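Local coordinates for protein oxaloacetate acetyl hydrolase (Cryphonectria parasitica, PDB 3LYE) that is a fungal enzyme of the phosphoenolpyruvate phosphomutase family, built as a TIM-type alpha/beta barrel and assembled from four chains, at residues A[151-156]-A[163-168]. Sequence-based numbering, arbitrary orientation.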
loop_
_atom_site.group_PDB
_atom_site.type_symbol
_atom_site.label_atom_id
_atom_site.label_comp_id
_atom_site.label_asym_id
_atom_site.label_seq_id
_atom_site.Cartn_x
_atom_site.Cartn_y
_atom_site.Cartn_z
ATOM N N ALA A 151 24.439 7.744 8.194
ATOM C CA ALA A 151 23.361 6.810 8.488
ATOM C C ALA A 151 23.194 5.775 7.373
ATOM O O ALA A 151 23.010 4.590 7.614
ATOM C CB ALA A 151 22.059 7.556 8.752
ATOM N N ALA A 152 23.245 6.245 6.136
ATOM C CA ALA A 152 23.107 5.393 4.981
ATOM C C ALA A 152 24.234 4.371 4.863
ATOM O O ALA A 152 23.974 3.176 4.666
ATOM C CB ALA A 152 22.992 6.237 3.727
ATOM N N VAL A 153 25.479 4.809 4.996
ATOM C CA VAL A 153 26.628 3.944 4.903
ATOM C C VAL A 153 26.612 2.918 6.029
ATOM O O VAL A 153 26.872 1.734 5.805
ATOM C CB VAL A 153 27.923 4.761 4.905
ATOM C CG1 VAL A 153 29.145 3.858 5.056
ATOM C CG2 VAL A 153 28.040 5.542 3.643
ATOM N N ALA A 154 26.330 3.348 7.249
ATOM C CA ALA A 154 26.303 2.393 8.351
ATOM C C ALA A 154 25.288 1.297 8.086
ATOM O O ALA A 154 25.515 0.137 8.475
ATOM C CB ALA A 154 26.005 3.080 9.672
ATOM N N THR A 155 24.147 1.664 7.503
ATOM C CA THR A 155 23.126 0.674 7.210
ATOM C C THR A 155 23.575 -0.350 6.180
ATOM O O THR A 155 23.404 -1.561 6.387
ATOM C CB THR A 155 21.845 1.340 6.712
ATOM O OG1 THR A 155 21.344 2.221 7.709
ATOM C CG2 THR A 155 20.743 0.315 6.403
ATOM N N LYS A 156 24.147 0.122 5.085
ATOM C CA LYS A 156 24.598 -0.804 4.054
ATOM C C LYS A 156 25.662 -1.739 4.614
ATOM O O LYS A 156 25.684 -2.920 4.280
ATOM C CB LYS A 156 24.989 -0.095 2.765
ATOM C CG LYS A 156 26.298 0.560 2.692
ATOM C CD LYS A 156 26.407 1.612 1.574
ATOM C CE LYS A 156 27.821 2.183 1.369
ATOM N NZ LYS A 156 28.777 1.332 0.537
ATOM N N PHE A 163 25.301 -2.586 -1.944
ATOM C CA PHE A 163 24.531 -1.383 -2.336
ATOM C C PHE A 163 25.471 -0.218 -2.667
ATOM O O PHE A 163 26.334 0.117 -1.870
ATOM C CB PHE A 163 23.607 -1.003 -1.173
ATOM C CG PHE A 163 22.534 0.010 -1.502
ATOM C CD1 PHE A 163 22.638 1.310 -1.025
ATOM C CD2 PHE A 163 21.406 -0.347 -2.203
ATOM C CE1 PHE A 163 21.648 2.232 -1.257
ATOM C CE2 PHE A 163 20.407 0.578 -2.404
ATOM C CZ PHE A 163 20.530 1.839 -1.917
ATOM N N VAL A 164 25.180 0.459 -3.776
ATOM C CA VAL A 164 25.997 1.584 -4.214
ATOM C C VAL A 164 25.338 2.891 -3.792
ATOM O O VAL A 164 24.273 3.266 -4.319
ATOM C CB VAL A 164 26.172 1.518 -5.730
ATOM C CG1 VAL A 164 26.904 2.747 -6.268
ATOM C CG2 VAL A 164 26.891 0.228 -6.101
ATOM N N LEU A 165 25.961 3.566 -2.828
ATOM C CA LEU A 165 25.446 4.806 -2.331
ATOM C C LEU A 165 26.066 5.963 -3.081
ATOM O O LEU A 165 27.292 6.123 -3.092
ATOM C CB LEU A 165 25.716 4.947 -0.825
ATOM C CG LEU A 165 25.123 6.261 -0.251
ATOM C CD1 LEU A 165 23.568 6.210 -0.201
ATOM C CD2 LEU A 165 25.708 6.531 1.108
ATOM N N ILE A 166 25.222 6.758 -3.719
ATOM C CA ILE A 166 25.623 7.921 -4.471
ATOM C C ILE A 166 25.304 9.145 -3.661
ATOM O O ILE A 166 24.156 9.384 -3.264
ATOM C CB ILE A 166 24.873 7.991 -5.824
ATOM C CG1 ILE A 166 25.168 6.763 -6.682
ATOM C CG2 ILE A 166 25.188 9.316 -6.566
ATOM C CD1 ILE A 166 23.905 6.196 -7.380
ATOM N N ALA A 167 26.350 9.921 -3.371
ATOM C CA ALA A 167 26.222 11.154 -2.624
ATOM C C ALA A 167 25.959 12.283 -3.592
ATOM O O ALA A 167 26.827 12.629 -4.382
ATOM C CB ALA A 167 27.489 11.452 -1.813
ATOM N N ARG A 168 24.774 12.857 -3.509
ATOM C CA ARG A 168 24.380 13.974 -4.365
ATOM C C ARG A 168 24.429 15.296 -3.609
ATOM O O ARG A 168 24.020 15.358 -2.450
ATOM C CB ARG A 168 22.931 13.771 -4.851
ATOM C CG ARG A 168 22.294 15.016 -5.476
ATOM C CD ARG A 168 20.975 14.682 -6.110
ATOM N NE ARG A 168 20.184 15.883 -6.280
ATOM C CZ ARG A 168 19.070 15.942 -6.994
ATOM N NH1 ARG A 168 18.647 14.877 -7.654
ATOM N NH2 ARG A 168 18.389 17.072 -7.071
HETATM O O HOH W 1 27.802 -1.177 -0.025
#
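Two partners grip Lys156 NZ: a water accepts a hydrogen bond from NZ at 2.7 Å and donates one to Phe163 O, also at 2.7 Å, while Asp193 OD1 takes the ammonium group in a salt bridge. The carbonyl itself lies 3.6 Å from NZ, so the water bridges what the direct contact does not, and Phe163 O is held further by Arg17. Asp193 OD1 also accepts from Leu165 N, tying the lysine to the strand backbone; this carboxylate would be expected to stabilise the buried positive charge. The lysine chain runs extended as far as CE, then bends at chi4 (81°), which turns NZ to the carbonyl side as CE lies against Leu165 CB at 4.1 Å, the two side chains crossing at a slant. Leu165, with CG anti to its N (-178°), sends CD2 to the helix, where it meets Val153 CG2 at 3.6 Å, the side chains crossing nearly at right angles, and rests 3.8 Å from Ala152 CB. The axes of segments 151-156 and 164-168 are antiparallel (173°) and 9.7 Å apart at closest; helix 142-158 leads into strand 164-169, the next strand of the barrel. Helix 102-114 packs against Ala152 and Phe163, and the strand lies between parallel neighbours 119-122 and 194-197.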